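Local structure of PhnB-like domain-containing protein (1U69) at residues S31-V36 / L52-R57. The protein is of unknown function but belongs to the PhnB-like branch of the glyoxalase clan and has been proposed as a potential drug-resistance protein. Residues are numbered along the deposited sequence; the frame is centred on the assembly and turned at random.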
ATOM      1  N   SER A  31       6.672   5.170 -11.157  1.00 10.61           N
ATOM      2  CA  SER A  31       6.481   6.583 -10.868  1.00  9.65           C
ATOM      3  C   SER A  31       6.160   7.354 -12.152  1.00  9.36           C
ATOM      4  O   SER A  31       6.632   7.003 -13.242  1.00  9.20           O
ATOM      5  CB  SER A  31       7.723   7.142 -10.167  1.00  9.78           C
ATOM      6  OG  SER A  31       8.052   6.382  -9.009  1.00  8.62           O
ATOM      7  N   ALA A  32       5.375   8.413 -12.014  1.00  8.95           N
ATOM      8  CA  ALA A  32       4.863   9.157 -13.156  1.00  9.60           C
ATOM      9  C   ALA A  32       4.377  10.554 -12.811  1.00  9.61           C
ATOM     10  O   ALA A  32       3.870  10.806 -11.709  1.00  9.98           O
ATOM     11  CB  ALA A  32       3.713   8.373 -13.796  1.00  9.90           C
ATOM     12  N   VAL A  33       4.520  11.454 -13.777  1.00  9.79           N
ATOM     13  CA  VAL A  33       3.884  12.761 -13.754  1.00 10.22           C
ATOM     14  C   VAL A  33       2.449  12.605 -14.278  1.00 10.94           C
ATOM     15  O   VAL A  33       2.223  12.044 -15.361  1.00 11.23           O
ATOM     16  CB  VAL A  33       4.664  13.783 -14.636  1.00 10.03           C
ATOM     17  CG1 VAL A  33       3.968  15.140 -14.654  1.00 10.72           C
ATOM     18  CG2 VAL A  33       6.105  13.911 -14.146  1.00 11.17           C
ATOM     19  N   LEU A  34       1.484  13.118 -13.528  1.00 11.05           N
ATOM     20  CA  LEU A  34       0.073  12.860 -13.821  1.00 11.87           C
ATOM     21  C   LEU A  34      -0.673  14.052 -14.422  1.00 11.96           C
ATOM     22  O   LEU A  34      -1.490  13.878 -15.315  1.00 13.39           O
ATOM     23  CB  LEU A  34      -0.617  12.361 -12.548  1.00 11.95           C
ATOM     24  CG  LEU A  34      -0.036  11.083 -11.926  1.00 14.68           C
ATOM     25  CD1 LEU A  34      -0.876  10.636 -10.743  1.00 17.01           C
ATOM     26  CD2 LEU A  34       0.084   9.969 -12.932  1.00 16.17           C
ATOM     27  N   ALA A  35      -0.383  15.253 -13.944  1.00 11.48           N
ATOM     28  CA  ALA A  35      -1.094  16.458 -14.378  1.00 11.30           C
ATOM     29  C   ALA A  35      -0.336  17.708 -13.985  1.00 11.37           C
ATOM     30  O   ALA A  35       0.370  17.723 -12.991  1.00 10.53           O
ATOM     31  CB  ALA A  35      -2.471  16.497 -13.785  1.00 12.06           C
ATOM     32  N   VAL A  36      -0.477  18.753 -14.798  1.00 11.05           N
ATOM     33  CA  VAL A  36       0.151  20.044 -14.542  1.00 11.37           C
ATOM     34  C   VAL A  36      -0.954  21.079 -14.475  1.00 11.55           C
ATOM     35  O   VAL A  36      -1.820  21.124 -15.364  1.00 11.91           O
ATOM     36  CB  VAL A  36       1.154  20.373 -15.646  1.00 11.00           C
ATOM     37  CG1 VAL A  36       1.794  21.744 -15.435  1.00 12.06           C
ATOM     38  CG2 VAL A  36       2.210  19.279 -15.705  1.00 11.94           C
ATOM     39  N   LEU A  52       1.618  26.022 -11.211  1.00  9.75           N
ATOM     40  CA  LEU A  52       1.282  26.207  -9.802  1.00  9.48           C
ATOM     41  C   LEU A  52       1.463  24.895  -9.037  1.00  9.59           C
ATOM     42  O   LEU A  52       2.170  24.852  -8.025  1.00  8.97           O
ATOM     43  CB  LEU A  52      -0.145  26.739  -9.654  1.00 10.17           C
ATOM     44  CG  LEU A  52      -0.682  26.942  -8.240  1.00 11.56           C
ATOM     45  CD1 LEU A  52       0.166  27.947  -7.506  1.00 13.90           C
ATOM     46  CD2 LEU A  52      -2.132  27.385  -8.273  1.00 12.63           C
ATOM     47  N   THR A  53       0.814  23.832  -9.504  1.00  9.45           N
ATOM     48  CA  THR A  53       1.044  22.496  -8.944  1.00 10.17           C
ATOM     49  C   THR A  53       1.247  21.448 -10.022  1.00 10.10           C
ATOM     50  O   THR A  53       0.825  21.603 -11.172  1.00  9.98           O
ATOM     51  CB  THR A  53      -0.101  22.023  -8.034  1.00 10.27           C
ATOM     52  OG1 THR A  53      -1.336  21.956  -8.774  1.00 11.85           O
ATOM     53  CG2 THR A  53      -0.342  22.973  -6.871  1.00 11.11           C
ATOM     54  N   VAL A  54       1.852  20.344  -9.604  1.00  9.75           N
ATOM     55  CA  VAL A  54       2.056  19.182 -10.463  1.00  9.64           C
ATOM     56  C   VAL A  54       1.653  17.945  -9.665  1.00  9.69           C
ATOM     57  O   VAL A  54       2.193  17.699  -8.583  1.00 10.14           O
ATOM     58  CB  VAL A  54       3.527  19.041 -10.876  1.00  9.30           C
ATOM     59  CG1 VAL A  54       3.698  17.827 -11.767  1.00 10.07           C
ATOM     60  CG2 VAL A  54       4.054  20.322 -11.567  1.00  9.95           C
ATOM     61  N   GLU A  55       0.697  17.187 -10.183  1.00  9.56           N
ATOM     62  CA  GLU A  55       0.341  15.903  -9.585  1.00 10.21           C
ATOM     63  C   GLU A  55       1.306  14.855 -10.102  1.00  9.80           C
ATOM     64  O   GLU A  55       1.582  14.792 -11.290  1.00 10.16           O
ATOM     65  CB  GLU A  55      -1.095  15.506  -9.919  1.00 10.16           C
ATOM     66  CG  GLU A  55      -2.178  16.452  -9.420  1.00 13.53           C
ATOM     67  CD  GLU A  55      -3.562  15.999  -9.862  1.00 16.38           C
ATOM     68  OE1 GLU A  55      -3.881  14.802  -9.698  1.00 20.90           O
ATOM     69  OE2 GLU A  55      -4.314  16.813 -10.400  1.00 17.97           O
ATOM     70  N   PHE A  56       1.843  14.039  -9.201  1.00  9.48           N
ATOM     71  CA  PHE A  56       2.705  12.933  -9.594  1.00  9.31           C
ATOM     72  C   PHE A  56       2.586  11.793  -8.606  1.00  9.73           C
ATOM     73  O   PHE A  56       1.978  11.960  -7.561  1.00 10.21           O
ATOM     74  CB  PHE A  56       4.161  13.392  -9.787  1.00  9.96           C
ATOM     75  CG  PHE A  56       4.880  13.840  -8.516  1.00  9.27           C
ATOM     76  CD1 PHE A  56       5.722  12.973  -7.829  1.00  8.97           C
ATOM     77  CD2 PHE A  56       4.772  15.151  -8.059  1.00  9.38           C
ATOM     78  CE1 PHE A  56       6.406  13.402  -6.685  1.00  8.90           C
ATOM     79  CE2 PHE A  56       5.482  15.574  -6.945  1.00 10.38           C
ATOM     80  CZ  PHE A  56       6.286  14.697  -6.266  1.00  9.12           C
ATOM     81  N   ARG A  57       3.088  10.622  -8.977  1.00  8.88           N
ATOM     82  CA  ARG A  57       3.037   9.458  -8.098  1.00  9.66           C
ATOM     83  C   ARG A  57       4.411   8.874  -8.010  1.00  9.89           C
ATOM     84  O   ARG A  57       5.078   8.717  -9.037  1.00  9.77           O
ATOM     85  CB  ARG A  57       2.062   8.405  -8.636  1.00 10.39           C
ATOM     86  CG  ARG A  57       1.780   7.240  -7.684  1.00 12.78           C
ATOM     87  CD  ARG A  57       0.842   6.199  -8.265  1.00 16.80           C
ATOM     88  NE  ARG A  57       1.172   6.043  -9.671  1.00 19.71           N
ATOM     89  CZ  ARG A  57       0.430   6.486 -10.688  1.00 21.27           C
ATOM     90  NH1 ARG A  57      -0.764   7.058 -10.497  1.00 25.51           N
ATOM     91  NH2 ARG A  57       0.862   6.313 -11.919  1.00 19.89           N
TER
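A classic beta bulge, a worked case of how a ladder absorbs one extra residue, interrupts the antiparallel pairing of 31-36, on the outermost strand of its four-stranded sheet within the chain, with 52-57, in a protein of the glyoxalase clan. On the S31 side of the bulge the ladder is regular: A32 and R57 form a hydrogen-bonded pair, with R57 N to A32 O at 2.8 Å and A32 N returning to R57 O at 3.0 Å. At the bulge, L34 and A35 both face E55. The carbonyl oxygen of E55 takes a bond from L34 N at 2.8 Å, tilted 31° from the carbonyl plane, and a weak one from A35 N at 3.3 Å, while E55 N donates a hydrogen bond to A35 O (2.9 Å). The extra residue shifts the register by one and points the L34 side chain toward 52-57. The bend at chi3 (39°) brings the R57 guanidinium obliquely to the leucine's methyl ends, NH1 lying 3.6 Å from L34 CD1, on the face carrying A32, A35 and E55. E55 OE2 lies 3.9 Å from A35 CB and is hydrogen-bonded to H37 NE2, further along A35's strand. On the other face, toward helix 17-27, V33 and V54 each hold CG1 anti to the backbone N, and these two methyls meet at 4.0 Å.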